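Local coordinates for protein arginase, mitochondrial (Medicago truncatula, PDB 6VSS) that hydrolyses L-arginine to urea and L-ornithine at a pair of manganese ions, and also converts agmatine to putrescine and urea, working as a homohexamer, at residues K105-R108 with V112-N115; N296-L301 with A336-K341. One frame throughout, in Å; residues are numbered along the deposited sequence.

Contact 1. Residues K105-R108 with V112-N115; sequences KNLR and VITN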
loop_
_atom_site.group_PDB
_atom_site.type_symbol
_atom_site.label_atom_id
_atom_site.label_comp_id
_atom_site.label_asym_id
_atom_site.label_seq_id
_atom_site.Cartn_x
_atom_site.Cartn_y
_atom_site.Cartn_z
ATOM N N LYS B 105 -8.103 33.421 6.548
ATOM C CA LYS B 105 -7.045 33.755 7.544
ATOM C C LYS B 105 -5.661 33.247 7.069
ATOM O O LYS B 105 -5.559 32.196 6.393
ATOM C CB LYS B 105 -7.456 33.301 8.945
ATOM C CG LYS B 105 -8.654 34.046 9.547
ATOM C CD LYS B 105 -8.591 34.180 11.073
ATOM C CE LYS B 105 -9.842 34.771 11.682
ATOM N NZ LYS B 105 -9.822 34.681 13.157
ATOM N N ASN B 106 -4.613 34.001 7.374
ATOM C CA ASN B 106 -3.216 33.707 6.956
ATOM C C ASN B 106 -2.462 32.967 8.089
ATOM O O ASN B 106 -2.024 33.587 9.097
ATOM C CB ASN B 106 -2.535 34.996 6.468
ATOM C CG ASN B 106 -1.187 34.754 5.809
ATOM O OD1 ASN B 106 -0.662 33.631 5.771
ATOM N ND2 ASN B 106 -0.601 35.820 5.296
ATOM N N LEU B 107 -2.201 31.677 7.883
ATOM C CA LEU B 107 -1.468 30.813 8.847
ATOM C C LEU B 107 -0.003 31.258 9.002
ATOM O O LEU B 107 0.587 30.957 10.051
ATOM C CB LEU B 107 -1.584 29.369 8.359
ATOM C CG LEU B 107 -3.036 28.877 8.260
ATOM C CD1 LEU B 107 -3.134 27.579 7.472
ATOM C CD2 LEU B 107 -3.658 28.736 9.648
ATOM N N ARG B 108 0.571 31.971 8.035
ATOM C CA ARG B 108 1.899 32.634 8.189
ATOM C C ARG B 108 1.861 33.710 9.276
ATOM O O ARG B 108 2.917 34.023 9.830
ATOM C CB ARG B 108 2.337 33.322 6.899
ATOM C CG ARG B 108 2.768 32.357 5.818
ATOM C CD ARG B 108 3.181 33.142 4.581
ATOM N NE ARG B 108 3.157 32.267 3.425
ATOM C CZ ARG B 108 3.897 31.172 3.322
ATOM N NH1 ARG B 108 4.740 30.835 4.286
ATOM N NH2 ARG B 108 3.804 30.412 2.249
ATOM N N VAL B 112 -2.391 34.107 14.168
ATOM C CA VAL B 112 -3.441 33.145 13.748
ATOM C C VAL B 112 -3.135 31.765 14.319
ATOM O O VAL B 112 -4.062 31.091 14.751
ATOM C CB VAL B 112 -3.544 33.100 12.224
ATOM C CG1 VAL B 112 -4.596 32.093 11.810
ATOM C CG2 VAL B 112 -3.844 34.487 11.695
ATOM N N ILE B 113 -1.887 31.326 14.260
ATOM C CA ILE B 113 -1.538 29.972 14.783
ATOM C C ILE B 113 -0.055 29.918 15.124
ATOM O O ILE B 113 0.766 30.472 14.391
ATOM C CB ILE B 113 -1.967 28.872 13.798
ATOM C CG1 ILE B 113 -1.902 27.502 14.475
ATOM C CG2 ILE B 113 -1.112 28.947 12.515
ATOM C CD1 ILE B 113 -2.254 26.384 13.554
ATOM N N THR B 114 0.262 29.275 16.242
ATOM C CA THR B 114 1.655 29.143 16.670
ATOM C C THR B 114 1.827 27.773 17.334
ATOM O O THR B 114 0.894 27.309 18.008
ATOM C CB THR B 114 1.997 30.365 17.533
ATOM O OG1 THR B 114 3.405 30.415 17.673
ATOM C CG2 THR B 114 1.450 30.299 18.930
ATOM N N ASN B 115 3.035 27.226 17.273
ATOM C CA ASN B 115 3.390 25.975 17.982
ATOM C C ASN B 115 3.997 26.317 19.339
ATOM O O ASN B 115 4.921 27.091 19.361
ATOM C CB ASN B 115 4.370 25.139 17.177
ATOM C CG ASN B 115 4.619 23.797 17.840
ATOM O OD1 ASN B 115 3.747 23.229 18.513
ATOM N ND2 ASN B 115 5.820 23.288 17.688
#

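Contact 2. Residues N296-L301 with A336-K341; sequences NILQNL and AAKMSK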
loop_
_atom_site.group_PDB
_atom_site.type_symbol
_atom_site.label_atom_id
_atom_site.label_comp_id
_atom_site.label_asym_id
_atom_site.label_seq_id
_atom_site.Cartn_x
_atom_site.Cartn_y
_atom_site.Cartn_z
ATOM N N ASN B 296 -18.978 22.911 7.944
ATOM C CA ASN B 296 -20.294 23.612 7.990
ATOM C C ASN B 296 -20.655 23.962 9.443
ATOM O O ASN B 296 -21.009 25.135 9.746
ATOM C CB ASN B 296 -21.379 22.768 7.353
ATOM C CG ASN B 296 -21.200 22.631 5.856
ATOM O OD1 ASN B 296 -20.453 23.384 5.247
ATOM N ND2 ASN B 296 -21.884 21.678 5.253
ATOM N N ILE B 297 -20.588 22.982 10.325
ATOM C CA ILE B 297 -20.944 23.194 11.752
ATOM C C ILE B 297 -19.978 24.218 12.368
ATOM O O ILE B 297 -20.407 25.118 13.136
ATOM C CB ILE B 297 -20.978 21.841 12.482
ATOM C CG1 ILE B 297 -22.137 20.998 11.932
ATOM C CG2 ILE B 297 -21.066 22.103 13.973
ATOM C CD1 ILE B 297 -22.172 19.536 12.327
ATOM N N LEU B 298 -18.704 24.124 12.018
ATOM C CA LEU B 298 -17.648 24.879 12.726
ATOM C C LEU B 298 -17.664 26.321 12.225
ATOM O O LEU B 298 -17.573 27.273 13.058
ATOM C CB LEU B 298 -16.326 24.155 12.454
ATOM C CG LEU B 298 -15.161 24.530 13.339
ATOM C CD1 LEU B 298 -15.525 24.438 14.818
ATOM C CD2 LEU B 298 -13.994 23.634 13.004
ATOM N N GLN B 299 -17.863 26.471 10.916
ATOM C CA GLN B 299 -17.942 27.776 10.235
ATOM C C GLN B 299 -19.169 28.513 10.769
ATOM O O GLN B 299 -19.083 29.713 10.986
ATOM C CB GLN B 299 -17.890 27.590 8.706
ATOM C CG GLN B 299 -16.487 27.179 8.240
ATOM C CD GLN B 299 -16.328 26.855 6.765
ATOM O OE1 GLN B 299 -17.310 26.718 6.030
ATOM N NE2 GLN B 299 -15.082 26.732 6.312
ATOM N N ASN B 300 -20.237 27.814 11.090
ATOM C CA ASN B 300 -21.506 28.435 11.524
ATOM C C ASN B 300 -21.517 28.634 13.045
ATOM O O ASN B 300 -22.324 29.402 13.502
ATOM C CB ASN B 300 -22.696 27.600 11.052
ATOM C CG ASN B 300 -23.076 27.880 9.612
ATOM O OD1 ASN B 300 -23.521 28.982 9.291
ATOM N ND2 ASN B 300 -22.923 26.904 8.741
ATOM N N LEU B 301 -20.616 28.022 13.805
ATOM C CA LEU B 301 -20.741 27.974 15.293
ATOM C C LEU B 301 -20.561 29.370 15.891
ATOM O O LEU B 301 -19.615 30.033 15.512
ATOM C CB LEU B 301 -19.691 27.042 15.896
ATOM C CG LEU B 301 -19.634 27.053 17.422
ATOM C CD1 LEU B 301 -20.825 26.322 17.987
ATOM C CD2 LEU B 301 -18.346 26.413 17.925
ATOM N N ALA B 336 -8.259 26.666 14.443
ATOM C CA ALA B 336 -7.438 27.864 14.742
ATOM C C ALA B 336 -8.091 29.139 14.148
ATOM O O ALA B 336 -8.163 30.135 14.857
ATOM C CB ALA B 336 -6.011 27.707 14.280
ATOM N N ALA B 337 -8.528 29.105 12.882
ATOM C CA ALA B 337 -9.195 30.216 12.171
ATOM C C ALA B 337 -10.399 30.708 12.986
ATOM O O ALA B 337 -10.649 31.933 13.003
ATOM C CB ALA B 337 -9.586 29.794 10.766
ATOM N N LYS B 338 -11.171 29.812 13.592
ATOM C CA LYS B 338 -12.306 30.195 14.451
ATOM C C LYS B 338 -11.841 30.668 15.834
ATOM O O LYS B 338 -12.489 31.557 16.414
ATOM C CB LYS B 338 -13.260 29.007 14.605
ATOM C CG LYS B 338 -14.107 28.743 13.366
ATOM C CD LYS B 338 -15.176 29.804 13.136
ATOM C CE LYS B 338 -16.316 29.700 14.128
ATOM N NZ LYS B 338 -17.570 30.197 13.508
ATOM N N MET B 339 -10.861 30.022 16.445
ATOM C CA MET B 339 -10.553 30.346 17.853
ATOM C C MET B 339 -9.678 31.626 17.905
ATOM O O MET B 339 -9.784 32.420 18.848
ATOM C CB MET B 339 -9.853 29.161 18.526
ATOM C CG MET B 339 -9.333 29.512 19.892
ATOM S SD MET B 339 -9.046 28.061 20.895
ATOM C CE MET B 339 -7.502 27.468 20.251
ATOM N N SER B 340 -8.825 31.832 16.910
ATOM C CA SER B 340 -8.002 33.049 16.782
ATOM C C SER B 340 -8.871 34.256 16.447
ATOM O O SER B 340 -9.852 34.135 15.730
ATOM C CB SER B 340 -6.893 32.856 15.813
ATOM O OG SER B 340 -5.964 31.931 16.367
ATOM N N LYS B 341 -8.423 35.410 16.902
ATOM C CA LYS B 341 -9.256 36.636 17.012
ATOM C C LYS B 341 -8.323 37.820 17.240
ATOM O O LYS B 341 -7.181 37.620 17.696
ATOM C CB LYS B 341 -10.188 36.521 18.222
ATOM C CG LYS B 341 -11.601 36.122 17.941
ATOM C CD LYS B 341 -12.262 35.540 19.143
ATOM C CE LYS B 341 -12.022 36.267 20.448
ATOM N NZ LYS B 341 -12.689 35.513 21.533
ATOM O OXT LYS B 341 -8.828 38.897 16.940
#

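Contact 1. Residues K105-R108 with V112-N115
Leu107 and Val112 bring their CA atoms to 5.8 Å as the loop 105-108 turns back over the start of strand 113-118, with no hydrogen bond joining the two segments. Val112 points its side chain at the loop and splits its two methyls. CG1, anti to the backbone N (chi1 179°), reaches CD2 of Leu107 at 4.1 Å and brushes CB of Lys105, while CG2 sits close against the carbonyl O of Asn106, 3.3 Å away. Leu107 lies roughly perpendicular to Val112. CD2 of Leu107 also meets CG2 of Ile113, at 3.8 Å, and Ile113 CG2 lies 3.6 Å from Leu107 O. Within the loop, Asn106 makes an Asx turn: its OD1 accepts from Arg108 N (3.1 Å), well above the carboxamide plane, and is bound by Ser99 as well. An alanine in place of Val112 would probably open a gap beside Leu107 CD2 and leave the Asn106 carbonyl with CB alone against it, since both methyl branches are lost. Beyond the contact, Leu107 rests on Arg333 and Ile113 on Ala336 of helix 323-339, and Thr114 pairs through its backbone with strand 63-69, next in the parallel sheet.

Contact 2. Residues N296-L301 with A336-K341
The C-terminal end of helix 291-300, in the alpha/beta fold of arginases, is met here by a lysine from the last turn of helix 323-339. Gln299 and Lys338 are the nearest backbone pair, with CA atoms 7.4 Å apart, and Lys338 is the residue that crosses the gap. Its chain bends at both chi2 (-71°) and chi3 (-73°), so that it curls round to the carbonyls at the end of helix 291-300. NZ hydrogen-bonds to Leu301 O at 2.9 Å, lying in the plane of that carbonyl and on a lone pair. A second bond, from NZ to Gln299 O at 3.0 Å, is less well directed, as the ammonium stands 66° out of the carbonyl plane. Leu298 O lies 3.0 Å from Lys338 NZ, and it also takes the backbone N-H of Leu301. Lys338 NZ thus sits among carbonyls at the end of the helix, bonded to those of Gln299 and Leu301, and its positive charge probably suits the negative end of the helix dipole. The aliphatic part contributes less: CG of Lys338 lies 4.3 Å from CG of Leu298. One turn back, Asn296 O is held from opposite faces of its plane by the backbone N and the side-chain ND2 of Asn300, the latter at 2.8 Å, which helps fix the exposed carboxamide. Arg243 of a neighbouring subunit packs against the Gln299 side chain. Underneath, Ile297 and Leu301 lie on Leu181 of strand 178-183, whereas Lys338 and Met339 touch Ile305 of strand 305-311, the strand that follows helix 291-300; both helix ends therefore sit against the central parallel sheet.

Both contacts are partly buried and meet at the C-terminal end of helix 323-339. Contact 1 joins a loop to strand 113-118, outermost in the sheet of this chain, by methyls packed on one another and on backbone carbonyls, with no hydrogen bond across, whereas contact 2 joins two helix ends chiefly by a charged group on backbone carbonyls. Between them run polar bonds: Ser340 OG probably hydrogen-bonds to Val112 O (2.6 Å), and Lys105 NZ to Ala337 O (2.9 Å). A lysine of the loop thus serves the end of helix 323-339 much as that helix's own lysine serves helix 291-300. Contact 1 lies near the L-ornithine-binding residue Asn98, while contact 2 lies away from the manganese and ligand-binding residues.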